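N-acetyltransferase family protein (Bacillus anthracis, PDB 3LNB) probably transfers the acetyl group of acetyl-coenzyme A to the nitrogen of arylamines, and inactivates the antibiotic sulfamethoxazole. Local coordinates at residues V117-T123 / D136-I142. The protein carries 1 engineered substitution. Sequence-based numbering, arbitrary orientation.
Sequences VYKVAGT and DGHVIII. With COA (coenzyme A), chain B.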
# COMPACT_ATOMS: atom_id res chain seq x y z
N VAL A 117 -8.60 -12.43 8.49
CA VAL A 117 -8.47 -11.09 7.95
C VAL A 117 -9.67 -10.67 7.12
O VAL A 117 -10.42 -11.50 6.62
CB VAL A 117 -7.22 -10.97 7.05
CG1 VAL A 117 -5.96 -11.12 7.89
CG2 VAL A 117 -7.26 -12.05 5.97
N TYR A 118 -9.85 -9.36 6.99
CA TYR A 118 -10.90 -8.80 6.16
C TYR A 118 -10.49 -7.39 5.74
O TYR A 118 -9.67 -6.75 6.40
CB TYR A 118 -12.27 -8.79 6.86
CG TYR A 118 -12.39 -7.94 8.10
CD1 TYR A 118 -12.01 -8.44 9.35
CD2 TYR A 118 -12.91 -6.64 8.03
CE1 TYR A 118 -12.16 -7.66 10.51
CE2 TYR A 118 -13.06 -5.86 9.18
CZ TYR A 118 -12.68 -6.38 10.41
OH TYR A 118 -12.84 -5.60 11.53
N LYS A 119 -11.04 -6.93 4.62
CA LYS A 119 -10.73 -5.62 4.08
C LYS A 119 -11.75 -4.58 4.52
O LYS A 119 -12.92 -4.90 4.74
CB LYS A 119 -10.73 -5.67 2.54
CG LYS A 119 -9.78 -6.69 1.93
CD LYS A 119 -9.84 -6.69 0.40
CE LYS A 119 -11.15 -7.27 -0.12
NZ LYS A 119 -11.32 -8.69 0.29
N VAL A 120 -11.30 -3.33 4.67
CA VAL A 120 -12.18 -2.23 5.05
C VAL A 120 -11.74 -1.01 4.26
O VAL A 120 -10.59 -0.92 3.82
CB VAL A 120 -12.11 -1.89 6.56
CG1 VAL A 120 -12.44 -3.12 7.39
CG2 VAL A 120 -10.74 -1.33 6.93
N ALA A 121 -12.64 -0.06 4.06
CA ALA A 121 -12.29 1.14 3.33
C ALA A 121 -11.72 2.16 4.30
O ALA A 121 -11.95 2.10 5.50
CB ALA A 121 -13.52 1.70 2.63
N GLY A 122 -10.96 3.10 3.74
CA GLY A 122 -10.37 4.16 4.54
C GLY A 122 -10.39 5.42 3.70
O GLY A 122 -10.56 5.37 2.48
N THR A 123 -10.22 6.56 4.36
CA THR A 123 -10.21 7.85 3.69
C THR A 123 -8.95 8.55 4.21
O THR A 123 -8.80 8.77 5.41
CB THR A 123 -11.46 8.69 4.07
OG1 THR A 123 -12.65 7.95 3.75
CG2 THR A 123 -11.47 10.01 3.32
N ASP A 136 -13.35 6.88 1.02
CA ASP A 136 -12.94 5.50 0.76
C ASP A 136 -11.92 5.33 -0.36
O ASP A 136 -12.05 4.42 -1.17
CB ASP A 136 -14.15 4.63 0.44
CG ASP A 136 -15.22 4.71 1.50
OD1 ASP A 136 -14.86 4.97 2.67
OD2 ASP A 136 -16.40 4.50 1.18
N GLY A 137 -10.91 6.20 -0.39
CA GLY A 137 -9.89 6.11 -1.42
C GLY A 137 -8.68 5.29 -0.96
O GLY A 137 -7.58 5.43 -1.50
N HIS A 138 -8.89 4.46 0.05
CA HIS A 138 -7.83 3.60 0.57
C HIS A 138 -8.47 2.30 1.01
O HIS A 138 -9.63 2.28 1.41
CB HIS A 138 -7.11 4.27 1.75
CG HIS A 138 -5.92 3.50 2.24
ND1 HIS A 138 -5.16 2.69 1.43
CD2 HIS A 138 -5.33 3.46 3.46
CE1 HIS A 138 -4.15 2.19 2.12
NE2 HIS A 138 -4.22 2.64 3.35
N VAL A 139 -7.71 1.22 0.91
CA VAL A 139 -8.18 -0.11 1.30
C VAL A 139 -7.10 -0.73 2.17
O VAL A 139 -5.93 -0.76 1.80
CB VAL A 139 -8.41 -1.02 0.07
CG1 VAL A 139 -8.71 -2.44 0.52
CG2 VAL A 139 -9.56 -0.47 -0.78
N ILE A 140 -7.50 -1.21 3.35
CA ILE A 140 -6.56 -1.83 4.27
C ILE A 140 -7.10 -3.15 4.79
O ILE A 140 -8.25 -3.50 4.53
CB ILE A 140 -6.26 -0.92 5.47
CG1 ILE A 140 -7.53 -0.66 6.27
CG2 ILE A 140 -5.65 0.40 4.99
CD1 ILE A 140 -7.33 0.21 7.49
N ILE A 141 -6.27 -3.87 5.53
CA ILE A 141 -6.62 -5.16 6.10
C ILE A 141 -6.70 -5.12 7.62
O ILE A 141 -5.86 -4.51 8.27
CB ILE A 141 -5.57 -6.24 5.72
CG1 ILE A 141 -5.59 -6.49 4.21
CG2 ILE A 141 -5.85 -7.53 6.48
CD1 ILE A 141 -4.40 -7.30 3.73
N ILE A 142 -7.72 -5.77 8.17
CA ILE A 142 -7.86 -5.86 9.62
C ILE A 142 -7.64 -7.33 9.95
O ILE A 142 -8.31 -8.20 9.39
CB ILE A 142 -9.25 -5.41 10.10
CG1 ILE A 142 -9.50 -3.95 9.71
CG2 ILE A 142 -9.37 -5.59 11.61
CD1 ILE A 142 -8.46 -2.98 10.26
N1A COA B . -0.70 10.78 -6.78
C2A COA B . 0.12 11.17 -7.74
N3A COA B . 1.22 11.85 -7.49
C4A COA B . 1.55 12.17 -6.24
C5A COA B . 0.72 11.78 -5.19
C6A COA B . -0.43 11.06 -5.49
N6A COA B . -1.25 10.66 -4.52
N7A COA B . 1.28 12.21 -4.06
C8A COA B . 2.41 12.83 -4.38
N9A COA B . 2.58 12.81 -5.70
C1B COA B . 3.78 13.30 -6.42
C2B COA B . 4.06 14.78 -6.18
O2B COA B . 3.23 15.58 -7.03
C3B COA B . 5.52 14.86 -6.64
O3B COA B . 5.60 15.15 -8.04
P3B COA B . 6.83 16.03 -8.59
O7A COA B . 8.13 15.59 -8.02
O8A COA B . 6.79 15.92 -10.19
O9A COA B . 6.47 17.55 -8.21
C4B COA B . 6.06 13.46 -6.35
O4B COA B . 4.95 12.69 -5.86
C5B COA B . 7.14 13.49 -5.28
O5B COA B . 6.60 13.99 -4.05
P1A COA B . 7.59 14.32 -2.83
O1A COA B . 6.64 14.63 -1.57
O2A COA B . 8.49 15.45 -3.15
O3A COA B . 8.40 12.97 -2.53
P2A COA B . 7.82 11.72 -1.69
O4A COA B . 8.25 11.99 -0.17
O5A COA B . 8.38 10.45 -2.21
O6A COA B . 6.21 11.79 -1.74
CBP COA B . 4.71 9.87 -2.07
CCP COA B . 5.46 11.05 -2.70
CDP COA B . 5.71 8.81 -1.62
CEP COA B . 3.77 9.27 -3.11
CAP COA B . 3.88 10.36 -0.88
OAP COA B . 2.99 11.39 -1.31
C9P COA B . 3.06 9.23 -0.26
O9P COA B . 3.59 8.34 0.39
N8P COA B . 1.75 9.31 -0.50
C7P COA B . 0.78 8.34 0.02
C6P COA B . -0.26 8.00 -1.05
C5P COA B . -1.49 7.33 -0.43
O5P COA B . -2.30 7.99 0.22
N4P COA B . -1.63 6.03 -0.67
C3P COA B . -2.76 5.26 -0.13
C2P COA B . -4.02 5.47 -0.98
S1P COA B . -3.94 4.72 -2.64
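Tyr118 lays its ring across Ile142 in the antiparallel hairpin of strands 116-126 and 131-145. Ile142 CB sits over one ring face, 3.8 Å from the centroid, in a CH-pi contact displaced toward the rim. Ile142 CG2 reaches the phenol end, 3.5 Å from Tyr118 OH. The first torsion of Tyr118 (chi1 63°) sets CG between the backbone N and the carbonyl carbon, which swings the ring over its cross-strand partner. The other branch, Ile142 CG1, turns to Val120 CG1, 3.8 Å away; these two side chains meet at about a right angle. Val120 CG2 presses on Ile140 CG1 at 3.3 Å, tighter than usual carbon packing. Gly122 continues this face opposite His138 and adds no side chain of its own. Leu223 and Pro225 also touch Tyr118, while Tyr219 and Phe221 touch Ile140.

Paired backbone bonds join Tyr118 to Ile142 and Val120 to Ile140. At the next pair the ladder distorts: Gly122 N reaches His138 O at 2.8 Å from above the carbonyl plane, and the return bond, His138 N to Gly122 O, is weak. Beyond it, Asp136 N gives a straight bond to Thr123 OG1 (3.0 Å, 168°). Asp136 OD1 lies 3.5 Å from Ala121 CB, and OD2 forms a salt bridge with Lys230. The opposite face carries Lys119, Val139 and Ile141 toward helix 99-112.

Coenzyme A C3P lies over one face of the His138 imidazole, 3.8 Å from ND1. His138 NE2 is hydrogen-bonded to Asp153, and the side chain touches Cys99. This geometry is consistent with the Cys-His-Asp catalytic triad of arylamine N-acetyltransferases. The hairpin thus probably sets the imidazole between the cysteine and the aspartate, beside the thiol arm of the cofactor.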